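Local coordinates for protein histidine kinase (Caulobacter vibrioides, PDB 6TNE) that probably relays phosphoryl groups, as the receiver domain of the hybrid histidine kinase CckA, by accepting phosphate from a histidine, at residues Ser52-Pro57 with Val77-Gly82. Sequence-based numbering, arbitrary orientation.
Sequences SDVIMP and VMFISG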
loop_
_atom_site.group_PDB
_atom_site.type_symbol
_atom_site.label_atom_id
_atom_site.label_comp_id
_atom_site.label_asym_id
_atom_site.label_seq_id
_atom_site.Cartn_x
_atom_site.Cartn_y
_atom_site.Cartn_z
ATOM N N SER A 52 1.850 -0.174 2.368
ATOM C CA SER A 52 2.827 0.852 2.689
ATOM C C SER A 52 4.011 0.271 3.411
ATOM O O SER A 52 3.861 -0.550 4.329
ATOM C CB SER A 52 2.206 1.920 3.591
ATOM O OG SER A 52 3.109 2.990 3.839
ATOM N N ASP A 53 5.202 0.734 3.045
ATOM C CA ASP A 53 6.389 0.540 3.866
ATOM C C ASP A 53 6.184 1.218 5.213
ATOM O O ASP A 53 5.407 2.167 5.343
ATOM C CB ASP A 53 7.614 1.123 3.126
ATOM C CG ASP A 53 8.969 0.584 3.609
ATOM O OD1 ASP A 53 8.989 -0.368 4.404
ATOM O OD2 ASP A 53 10.013 1.187 3.240
ATOM N N VAL A 54 6.835 0.685 6.235
ATOM C CA VAL A 54 6.729 1.247 7.584
ATOM C C VAL A 54 7.653 2.441 7.751
ATOM O O VAL A 54 7.202 3.533 8.130
ATOM C CB VAL A 54 6.940 0.143 8.651
ATOM C CG1 VAL A 54 6.954 0.766 10.063
ATOM C CG2 VAL A 54 5.843 -0.896 8.507
ATOM N N ILE A 55 8.940 2.250 7.503
ATOM C CA ILE A 55 9.938 3.292 7.736
ATOM C C ILE A 55 10.300 3.889 6.380
ATOM O O ILE A 55 10.704 3.159 5.456
ATOM C CB ILE A 55 11.197 2.708 8.388
ATOM C CG1 ILE A 55 10.831 2.056 9.731
ATOM C CG2 ILE A 55 12.247 3.793 8.519
ATOM C CD1 ILE A 55 9.950 2.921 10.653
ATOM N N MET A 56 10.076 5.190 6.209
ATOM C CA MET A 56 10.312 5.896 4.945
ATOM C C MET A 56 10.777 7.293 5.285
ATOM O O MET A 56 10.372 7.827 6.326
ATOM C CB MET A 56 9.011 6.045 4.148
ATOM C CG MET A 56 8.394 4.727 3.712
ATOM S SD MET A 56 6.899 4.994 2.772
ATOM C CE MET A 56 5.711 5.442 4.042
ATOM N N PRO A 57 11.611 7.915 4.454
ATOM C CA PRO A 57 11.884 9.353 4.665
ATOM C C PRO A 57 10.544 10.094 4.755
ATOM O O PRO A 57 9.626 9.856 3.936
ATOM C CB PRO A 57 12.686 9.742 3.421
ATOM C CG PRO A 57 13.355 8.446 2.948
ATOM C CD PRO A 57 12.329 7.348 3.283
ATOM N N VAL A 77 -5.418 -2.426 4.921
ATOM C CA VAL A 77 -4.088 -1.835 4.918
ATOM C C VAL A 77 -3.090 -2.943 5.185
ATOM O O VAL A 77 -3.291 -3.738 6.119
ATOM C CB VAL A 77 -3.954 -0.714 5.972
ATOM C CG1 VAL A 77 -2.534 -0.173 6.016
ATOM C CG2 VAL A 77 -5.044 0.360 5.784
ATOM N N MET A 78 -2.021 -2.991 4.408
ATOM C CA MET A 78 -0.958 -3.968 4.570
ATOM C C MET A 78 0.349 -3.227 4.695
ATOM O O MET A 78 0.739 -2.479 3.775
ATOM C CB MET A 78 -0.905 -4.839 3.343
ATOM C CG MET A 78 0.151 -5.883 3.402
ATOM S SD MET A 78 0.104 -7.089 2.089
ATOM C CE MET A 78 0.079 -6.141 0.624
ATOM N N PHE A 79 1.015 -3.367 5.824
ATOM C CA PHE A 79 2.333 -2.801 6.036
ATOM C C PHE A 79 3.386 -3.803 5.650
ATOM O O PHE A 79 3.234 -4.997 5.903
ATOM C CB PHE A 79 2.503 -2.401 7.494
ATOM C CG PHE A 79 1.712 -1.184 7.856
ATOM C CD1 PHE A 79 1.961 0.047 7.212
ATOM C CD2 PHE A 79 0.691 -1.256 8.777
ATOM C CE1 PHE A 79 1.201 1.180 7.510
ATOM C CE2 PHE A 79 -0.081 -0.132 9.056
ATOM C CZ PHE A 79 0.177 1.071 8.436
ATOM N N ILE A 80 4.464 -3.308 5.084
ATOM C CA ILE A 80 5.610 -4.112 4.700
ATOM C C ILE A 80 6.844 -3.531 5.378
ATOM O O ILE A 80 6.980 -2.313 5.513
ATOM C CB ILE A 80 5.773 -4.205 3.167
ATOM C CG1 ILE A 80 6.034 -2.856 2.488
ATOM C CG2 ILE A 80 4.522 -4.883 2.532
ATOM C CD1 ILE A 80 6.282 -2.954 1.031
ATOM N N SER A 81 7.764 -4.397 5.796
ATOM C CA SER A 81 9.007 -3.885 6.376
ATOM C C SER A 81 9.991 -5.023 6.512
ATOM O O SER A 81 9.596 -6.180 6.702
ATOM C CB SER A 81 8.839 -3.285 7.787
ATOM O OG SER A 81 10.063 -2.707 8.244
ATOM N N GLY A 82 11.289 -4.671 6.443
ATOM C CA GLY A 82 12.358 -5.597 6.768
ATOM C C GLY A 82 12.587 -5.764 8.244
ATOM O O GLY A 82 13.362 -6.643 8.636
HETATM O O HOH W 1 10.121 -0.405 6.741
#
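Two straight backbone bonds pair Ser52 with the strand 77-81 in parallel register: Ser52 N donates to Met78 O at 2.9 Å, and Ile80 N donates back to Ser52 O. The acceptor O of Ser52 also takes a CA-H contact from Phe79, and Ile80 O takes another from Asp53 CA. Beyond this point the pairing frays. Val54 N divides its hydrogen between Ile80 O at 3.1 Å and the Asp53 carboxylate oxygen OD1, both weak and bent. Asp53 OD1 itself lies 3.0 Å from Ile80 O, an approach of two acceptors that is no bond; its stronger partners are the Lys103 ammonium, in a salt bridge, and a water that donates to it at 2.6 Å. The same water accepts from Ile55 N and hydrogen-bonds Ser81 OG at 2.7 Å, tying the two strand ends together, while Ser81 OG also bonds Tyr83 N. On the sheet face shared by Ser52 and Phe79, Ser52 OG, swung anti to its own N (chi1 -176°), reaches forward to the carbonyl oxygen of the next residue, Asp53 O, at 2.9 Å, and CB rests against the ring carbons CD1 and CE1. Val54 CG2 packs on Phe79 CB at 3.8 Å, the two side chains crossing at about a right angle, and also reaches Ser81 CB. This is the carboxy-terminal end of two inner strands of the CheY-like parallel sheet, where helix 61-72 links adjacent strands 49-53 and 77-81 in a beta-alpha-beta crossover. Asp53 occupies the place of the phosphoacceptor aspartate in this family, with Glu7 and Asp8 close to its OD2. The Lys103 salt bridge and the water bond converging on OD1 help fix the orientation of a carboxylate that, as in related receiver domains, is probably the one phosphorylated.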